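Local coordinates for DUF1254 domain-containing protein (Vibrio parahaemolyticus, PDB 3U07), which is of unknown function, has DUF1254 and DUF1214 regions and a signal sequence, and is probably exported from the cytoplasm, at residues F46-T50 against A51-N55. The protein carries 2 engineered substitutions. Numbering follows the deposited sequence.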
loop_
_atom_site.group_PDB
_atom_site.type_symbol
_atom_site.label_atom_id
_atom_site.label_comp_id
_atom_site.label_asym_id
_atom_site.label_seq_id
_atom_site.Cartn_x
_atom_site.Cartn_y
_atom_site.Cartn_z
ATOM N N PHE A 46 6.607 10.565 -5.855
ATOM C CA PHE A 46 5.621 9.674 -6.452
ATOM C C PHE A 46 4.388 10.469 -6.879
ATOM O O PHE A 46 3.848 10.253 -7.956
ATOM C CB PHE A 46 5.206 8.586 -5.463
ATOM C CG PHE A 46 4.218 7.607 -6.032
ATOM C CD1 PHE A 46 4.652 6.431 -6.638
ATOM C CD2 PHE A 46 2.855 7.876 -5.990
ATOM C CE1 PHE A 46 3.738 5.535 -7.191
ATOM C CE2 PHE A 46 1.936 6.989 -6.539
ATOM C CZ PHE A 46 2.379 5.817 -7.143
ATOM N N PHE A 47 3.939 11.381 -6.025
ATOM C CA PHE A 47 2.777 12.206 -6.341
ATOM C C PHE A 47 3.078 13.078 -7.563
ATOM O O PHE A 47 2.237 13.239 -8.448
ATOM C CB PHE A 47 2.423 13.108 -5.151
ATOM C CG PHE A 47 1.326 14.099 -5.442
ATOM C CD1 PHE A 47 -0.004 13.689 -5.528
ATOM C CD2 PHE A 47 1.626 15.441 -5.660
ATOM C CE1 PHE A 47 -1.016 14.599 -5.829
ATOM C CE2 PHE A 47 0.618 16.359 -5.965
ATOM C CZ PHE A 47 -0.705 15.937 -6.049
ATOM N N TYR A 48 4.288 13.626 -7.610
ATOM C CA TYR A 48 4.685 14.498 -8.710
ATOM C C TYR A 48 4.709 13.746 -10.027
ATOM O O TYR A 48 4.138 14.189 -11.024
ATOM C CB TYR A 48 6.076 15.091 -8.457
ATOM C CG TYR A 48 6.420 16.230 -9.394
ATOM C CD1 TYR A 48 6.109 17.549 -9.062
ATOM C CD2 TYR A 48 7.016 15.986 -10.635
ATOM C CE1 TYR A 48 6.379 18.597 -9.936
ATOM C CE2 TYR A 48 7.287 17.028 -11.520
ATOM C CZ TYR A 48 6.966 18.329 -11.163
ATOM O OH TYR A 48 7.228 19.359 -12.030
ATOM N N HIS A 49 5.369 12.596 -10.021
ATOM C CA HIS A 49 5.489 11.800 -11.231
ATOM C C HIS A 49 4.187 11.185 -11.714
ATOM O O HIS A 49 4.084 10.790 -12.874
ATOM C CB HIS A 49 6.575 10.741 -11.033
ATOM C CG HIS A 49 7.955 11.321 -10.970
ATOM N ND1 HIS A 49 8.857 11.007 -9.974
ATOM C CD2 HIS A 49 8.576 12.227 -11.764
ATOM C CE1 HIS A 49 9.969 11.696 -10.155
ATOM N NE2 HIS A 49 9.825 12.445 -11.234
ATOM N N THR A 50 3.186 11.109 -10.839
ATOM C CA THR A 50 1.900 10.562 -11.250
ATOM C C THR A 50 0.866 11.667 -11.469
ATOM O O THR A 50 0.597 12.057 -12.606
ATOM C CB THR A 50 1.347 9.554 -10.222
ATOM O OG1 THR A 50 1.378 10.131 -8.914
ATOM C CG2 THR A 50 2.173 8.277 -10.228
ATOM N N ALA A 51 0.305 12.184 -10.381
ATOM C CA ALA A 51 -0.717 13.224 -10.458
ATOM C C ALA A 51 -0.306 14.562 -11.074
ATOM O O ALA A 51 -1.046 15.123 -11.876
ATOM C CB ALA A 51 -1.316 13.469 -9.062
ATOM N N VAL A 52 0.859 15.084 -10.709
ATOM C CA VAL A 52 1.268 16.379 -11.240
ATOM C C VAL A 52 1.602 16.404 -12.730
ATOM O O VAL A 52 1.024 17.196 -13.478
ATOM C CB VAL A 52 2.464 16.969 -10.447
ATOM C CG1 VAL A 52 2.890 18.299 -11.056
ATOM C CG2 VAL A 52 2.072 17.176 -8.993
ATOM N N GLU A 53 2.511 15.546 -13.183
ATOM C CA GLU A 53 2.852 15.587 -14.594
ATOM C C GLU A 53 1.908 14.849 -15.537
ATOM O O GLU A 53 2.157 14.771 -16.737
ATOM C CB GLU A 53 4.311 15.168 -14.818
ATOM C CG GLU A 53 4.740 13.827 -14.290
ATOM C CD GLU A 53 6.254 13.692 -14.305
ATOM O OE1 GLU A 53 6.764 12.557 -14.194
ATOM O OE2 GLU A 53 6.934 14.733 -14.420
ATOM N N ASN A 54 0.817 14.317 -14.994
ATOM C CA ASN A 54 -0.190 13.649 -15.806
ATOM C C ASN A 54 -1.474 14.438 -15.600
ATOM O O ASN A 54 -2.544 14.092 -16.102
ATOM C CB ASN A 54 -0.360 12.195 -15.378
ATOM C CG ASN A 54 0.741 11.304 -15.922
ATOM O OD1 ASN A 54 0.814 11.053 -17.127
ATOM N ND2 ASN A 54 1.618 10.836 -15.040
ATOM N N ASN A 55 -1.329 15.527 -14.854
ATOM C CA ASN A 55 -2.417 16.436 -14.545
ATOM C C ASN A 55 -3.680 15.710 -14.104
ATOM O O ASN A 55 -4.741 15.872 -14.702
ATOM C CB ASN A 55 -2.700 17.330 -15.759
ATOM C CG ASN A 55 -3.377 18.637 -15.379
ATOM O OD1 ASN A 55 -3.117 19.201 -14.314
ATOM N ND2 ASN A 55 -4.234 19.135 -16.261
#
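V52 lays its CG1 methyl over one face of the Y48 ring. This is a CH-pi contact: V52 CG1 lies 4.0 Å from the centroid of the Y48 ring, displaced toward the CE1 rim. E53 OE2 comes obliquely to the CD2/CE2 half of the same ring, 3.7 Å from Y48 CE2. The H49 ring meets E53 at its edge, with E53 OE1 3.0 Å from H49 CD2 and near the ring plane. F47 stands at about a right angle to V52. F47 CE1 touches A51 CB at 3.4 Å, and F47 CE2 meets V52 CG2. The two methyls of V52 go to different rings: CG1, anti to the backbone N (chi1 178°), reaches Y48, and CG2 turns to F47.

Beneath these side chains helix 26-52 widens into a pi-type turn and ends. V52 N bonds to F47 O, and E53 N bonds to Y48 O at 3.0 Å, both five residues back. N54 ND2 donates to T50 O at 2.9 Å, in the carbonyl plane and on a lone pair. T50 OG1 turns back to F46 O at 2.7 Å. N55 has positive phi and closes a Schellman motif. W88 of strand 82-90 packs edge-to-face on F47 and touches A51, while Y207 lies against Y48 and V52.

The chemistry is thus split around the helix end. F47 and A51 pack against the sheet, Y48 and V52 against the loop at Y207, and side-chain amide and hydroxyl bonds secure carbonyls of the last turns. E53 would probably stabilise a positive charge on H49, although their charged atoms are not in contact.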